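Local structure of glucanase (Klebsiella pneumoniae, 5GY3) at residues 43-48 with 103-108. The protein probably hydrolyses internal beta-1,4-glucosidic linkages in cellulose and related beta-glucans, as a family 8 glycoside hydrolase. Numbering follows the deposited sequence.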
ATOM      1  N   ASN A  43      -2.935  -5.649 -19.091  1.00 12.71           N
ATOM      2  CA  ASN A  43      -2.238  -6.466 -20.083  1.00 14.23           C
ATOM      3  C   ASN A  43      -1.326  -5.602 -20.955  1.00 16.52           C
ATOM      4  O   ASN A  43      -1.353  -5.655 -22.187  1.00 15.80           O
ATOM      5  CB  ASN A  43      -3.243  -7.265 -20.917  1.00 14.50           C
ATOM      6  CG  ASN A  43      -2.592  -8.402 -21.689  1.00 18.03           C
ATOM      7  OD1 ASN A  43      -1.394  -8.650 -21.563  1.00 16.16           O
ATOM      8  ND2 ASN A  43      -3.388  -9.099 -22.496  1.00 21.71           N
ATOM      9  N   ASP A  44      -0.504  -4.787 -20.293  1.00 12.03           N
ATOM     10  CA  ASP A  44       0.362  -3.805 -20.944  1.00 12.02           C
ATOM     11  C   ASP A  44       1.811  -4.155 -20.626  1.00 15.03           C
ATOM     12  O   ASP A  44       2.459  -3.519 -19.792  1.00 12.04           O
ATOM     13  CB  ASP A  44      -0.004  -2.370 -20.485  1.00 14.13           C
ATOM     14  CG  ASP A  44       0.684  -1.291 -21.312  1.00 15.76           C
ATOM     15  OD1 ASP A  44       1.635  -1.590 -22.062  1.00 13.31           O
ATOM     16  OD2 ASP A  44       0.278  -0.119 -21.193  1.00 15.46           O
ATOM     17  N   ARG A  45       2.333  -5.167 -21.320  1.00 12.69           N
ATOM     18  CA  ARG A  45       3.684  -5.615 -21.024  1.00 12.47           C
ATOM     19  C   ARG A  45       4.753  -4.575 -21.352  1.00 13.23           C
ATOM     20  O   ARG A  45       5.726  -4.449 -20.592  1.00 12.66           O
ATOM     21  CB  ARG A  45       3.974  -6.931 -21.751  1.00 14.89           C
ATOM     22  CG  ARG A  45       5.189  -7.614 -21.176  1.00 15.75           C
ATOM     23  CD  ARG A  45       5.335  -9.008 -21.700  1.00 16.11           C
ATOM     24  NE  ARG A  45       6.490  -9.661 -21.095  1.00 18.10           N
ATOM     25  CZ  ARG A  45       6.922 -10.867 -21.444  1.00 21.74           C
ATOM     26  NH1 ARG A  45       6.297 -11.533 -22.403  1.00 17.67           N
ATOM     27  NH2 ARG A  45       7.984 -11.393 -20.846  1.00 22.17           N
ATOM     28  N   PRO A  46       4.649  -3.826 -22.462  1.00 14.84           N
ATOM     29  CA  PRO A  46       5.652  -2.765 -22.684  1.00 16.07           C
ATOM     30  C   PRO A  46       5.747  -1.787 -21.522  1.00 15.30           C
ATOM     31  O   PRO A  46       6.859  -1.483 -21.066  1.00 13.46           O
ATOM     32  CB  PRO A  46       5.168  -2.095 -23.978  1.00 16.75           C
ATOM     33  CG  PRO A  46       4.473  -3.190 -24.698  1.00 16.18           C
ATOM     34  CD  PRO A  46       3.751  -3.963 -23.628  1.00 14.42           C
ATOM     35  N   ALA A  47       4.604  -1.313 -21.012  1.00 12.16           N
ATOM     36  CA  ALA A  47       4.624  -0.385 -19.884  1.00 14.22           C
ATOM     37  C   ALA A  47       5.182  -1.056 -18.640  1.00 12.35           C
ATOM     38  O   ALA A  47       5.987  -0.460 -17.915  1.00 13.76           O
ATOM     39  CB  ALA A  47       3.219   0.152 -19.610  1.00 14.17           C
ATOM     40  N   PHE A  48       4.762  -2.299 -18.375  1.00 12.43           N
ATOM     41  CA  PHE A  48       5.297  -3.024 -17.225  1.00 10.31           C
ATOM     42  C   PHE A  48       6.818  -3.110 -17.285  1.00 12.49           C
ATOM     43  O   PHE A  48       7.505  -2.849 -16.292  1.00 10.72           O
ATOM     44  CB  PHE A  48       4.691  -4.425 -17.138  1.00 10.27           C
ATOM     45  CG  PHE A  48       5.151  -5.190 -15.923  1.00 11.92           C
ATOM     46  CD1 PHE A  48       6.337  -5.902 -15.942  1.00 13.46           C
ATOM     47  CD2 PHE A  48       4.404  -5.176 -14.757  1.00 10.71           C
ATOM     48  CE1 PHE A  48       6.785  -6.580 -14.819  1.00  9.51           C
ATOM     49  CE2 PHE A  48       4.845  -5.855 -13.633  1.00  9.83           C
ATOM     50  CZ  PHE A  48       6.038  -6.554 -13.667  1.00  8.95           C
ATOM     51  N   TRP A 103       1.888 -13.208 -18.330  1.00 11.71           N
ATOM     52  CA  TRP A 103       2.640 -13.355 -19.568  1.00 13.86           C
ATOM     53  C   TRP A 103       3.437 -14.651 -19.643  1.00 14.49           C
ATOM     54  O   TRP A 103       4.158 -14.857 -20.627  1.00 13.52           O
ATOM     55  CB  TRP A 103       3.568 -12.145 -19.771  1.00 13.23           C
ATOM     56  CG  TRP A 103       2.765 -10.888 -19.913  1.00 14.84           C
ATOM     57  CD1 TRP A 103       1.790 -10.643 -20.843  1.00 17.12           C
ATOM     58  CD2 TRP A 103       2.832  -9.715 -19.085  1.00 12.82           C
ATOM     59  NE1 TRP A 103       1.255  -9.389 -20.648  1.00 15.00           N
ATOM     60  CE2 TRP A 103       1.875  -8.802 -19.575  1.00 13.41           C
ATOM     61  CE3 TRP A 103       3.618  -9.344 -17.987  1.00 11.61           C
ATOM     62  CZ2 TRP A 103       1.668  -7.546 -18.994  1.00 12.19           C
ATOM     63  CZ3 TRP A 103       3.412  -8.082 -17.411  1.00  9.81           C
ATOM     64  CH2 TRP A 103       2.451  -7.204 -17.924  1.00 11.36           C
ATOM     65  N   GLN A 104       3.313 -15.524 -18.641  1.00 14.65           N
ATOM     66  CA  GLN A 104       3.905 -16.863 -18.656  1.00 17.18           C
ATOM     67  C   GLN A 104       5.419 -16.796 -18.852  1.00 17.70           C
ATOM     68  O   GLN A 104       5.989 -17.444 -19.730  1.00 17.54           O
ATOM     69  CB  GLN A 104       3.233 -17.731 -19.723  1.00 14.75           C
ATOM     70  CG  GLN A 104       1.776 -18.000 -19.415  1.00 13.63           C
ATOM     71  CD  GLN A 104       1.616 -18.898 -18.215  1.00 22.11           C
ATOM     72  OE1 GLN A 104       2.111 -20.026 -18.207  1.00 26.24           O
ATOM     73  NE2 GLN A 104       0.958 -18.396 -17.175  1.00 21.49           N
ATOM     74  N   ASP A 105       6.072 -15.998 -18.011  1.00 12.61           N
ATOM     75  CA  ASP A 105       7.513 -15.796 -18.073  1.00 14.08           C
ATOM     76  C   ASP A 105       8.072 -15.916 -16.662  1.00 16.21           C
ATOM     77  O   ASP A 105       7.880 -15.011 -15.842  1.00 12.48           O
ATOM     78  CB  ASP A 105       7.850 -14.431 -18.672  1.00 17.41           C
ATOM     79  CG  ASP A 105       9.320 -14.283 -19.002  1.00 21.25           C
ATOM     80  OD1 ASP A 105      10.168 -14.936 -18.354  1.00 17.76           O
ATOM     81  OD2 ASP A 105       9.626 -13.500 -19.918  1.00 24.76           O
ATOM     82  N   LYS A 106       8.786 -17.019 -16.400  1.00 15.30           N
ATOM     83  CA  LYS A 106       9.310 -17.302 -15.064  1.00 15.54           C
ATOM     84  C   LYS A 106      10.317 -16.266 -14.581  1.00 14.24           C
ATOM     85  O   LYS A 106      10.556 -16.181 -13.370  1.00 15.93           O
ATOM     86  CB  LYS A 106       9.966 -18.683 -15.036  1.00 19.92           C
ATOM     87  CG  LYS A 106      11.266 -18.755 -15.840  1.00 25.34           C
ATOM     88  CD  LYS A 106      11.903 -20.139 -15.736  1.00 32.00           C
ATOM     89  CE  LYS A 106      13.054 -20.282 -16.723  1.00 32.45           C
ATOM     90  NZ  LYS A 106      13.965 -19.094 -16.679  1.00 35.70           N
ATOM     91  N   ARG A 107      10.914 -15.484 -15.483  1.00 14.27           N
ATOM     92  CA  ARG A 107      11.891 -14.484 -15.054  1.00 15.74           C
ATOM     93  C   ARG A 107      11.263 -13.448 -14.121  1.00 12.31           C
ATOM     94  O   ARG A 107      11.916 -12.990 -13.171  1.00 12.05           O
ATOM     95  CB  ARG A 107      12.528 -13.830 -16.283  1.00 19.17           C
ATOM     96  CG  ARG A 107      13.373 -14.832 -17.103  1.00 25.82           C
ATOM     97  CD  ARG A 107      13.861 -14.269 -18.444  1.00 31.55           C
ATOM     98  NE  ARG A 107      12.758 -13.864 -19.315  1.00 30.58           N
ATOM     99  CZ  ARG A 107      12.911 -13.220 -20.469  1.00 37.09           C
ATOM    100  NH1 ARG A 107      14.126 -12.908 -20.907  1.00 33.21           N
ATOM    101  NH2 ARG A 107      11.846 -12.879 -21.186  1.00 33.51           N
ATOM    102  N   TYR A 108       9.993 -13.103 -14.336  1.00 10.10           N
ATOM    103  CA  TYR A 108       9.330 -12.182 -13.413  1.00  8.46           C
ATOM    104  C   TYR A 108       9.172 -12.801 -12.029  1.00 10.64           C
ATOM    105  O   TYR A 108       9.298 -12.106 -11.012  1.00  9.24           O
ATOM    106  CB  TYR A 108       7.959 -11.777 -13.943  1.00  9.11           C
ATOM    107  CG  TYR A 108       7.970 -10.987 -15.232  1.00 10.23           C
ATOM    108  CD1 TYR A 108       8.682  -9.804 -15.341  1.00 13.29           C
ATOM    109  CD2 TYR A 108       7.235 -11.418 -16.330  1.00 14.87           C
ATOM    110  CE1 TYR A 108       8.675  -9.065 -16.520  1.00 14.60           C
ATOM    111  CE2 TYR A 108       7.218 -10.689 -17.513  1.00 17.39           C
ATOM    112  CZ  TYR A 108       7.938  -9.516 -17.605  1.00 17.68           C
ATOM    113  OH  TYR A 108       7.923  -8.784 -18.780  1.00 16.40           O
TER
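The aliphatic chain of R45 lies over the indole face of W103, with CB above CE2 and CZ2, offset toward the rim. Extended from an anti chi1 (-164°), it brings CD into a CH-pi contact 3.8 Å from the centroid of the five-membered ring and carries the guanidinium past the indole, over W103 CB, nearly parallel to the ring (7°). There the guanidinium uses its edge: R45 NE donates to Y108 OH (2.9 Å), and R45 NH2 forms a salt bridge with D105 OD2 (2.8 Å) that is weak as a hydrogen bond. R107 grips the same carboxylate side-on, NE on OD1 and NH2 on OD2, both through syn lone pairs; D105 probably offsets both arginine charges. D105 OD1 also caps the following helix by accepting from R107 N. At the edge of the five-membered ring, W103 NE1 donates to N43 OD1 (2.9 Å), nearly in line with the C=O bond. At the CZ3-CH2 rim, F48 completes an aromatic cluster: W103 turns its six-membered ring's edge to the F48 face, offset, and F48 presents its edge to the face of Y108 (83°). The contact joins two peripheral helix-to-helix turns of the (alpha/alpha)6 barrel, F48 packing on M36 and V40 of helix 29-41 and L96 and A99 of helix 86-103, while Y108 OH is hydrogen-bonded to D49 OD1 of helix 45-59.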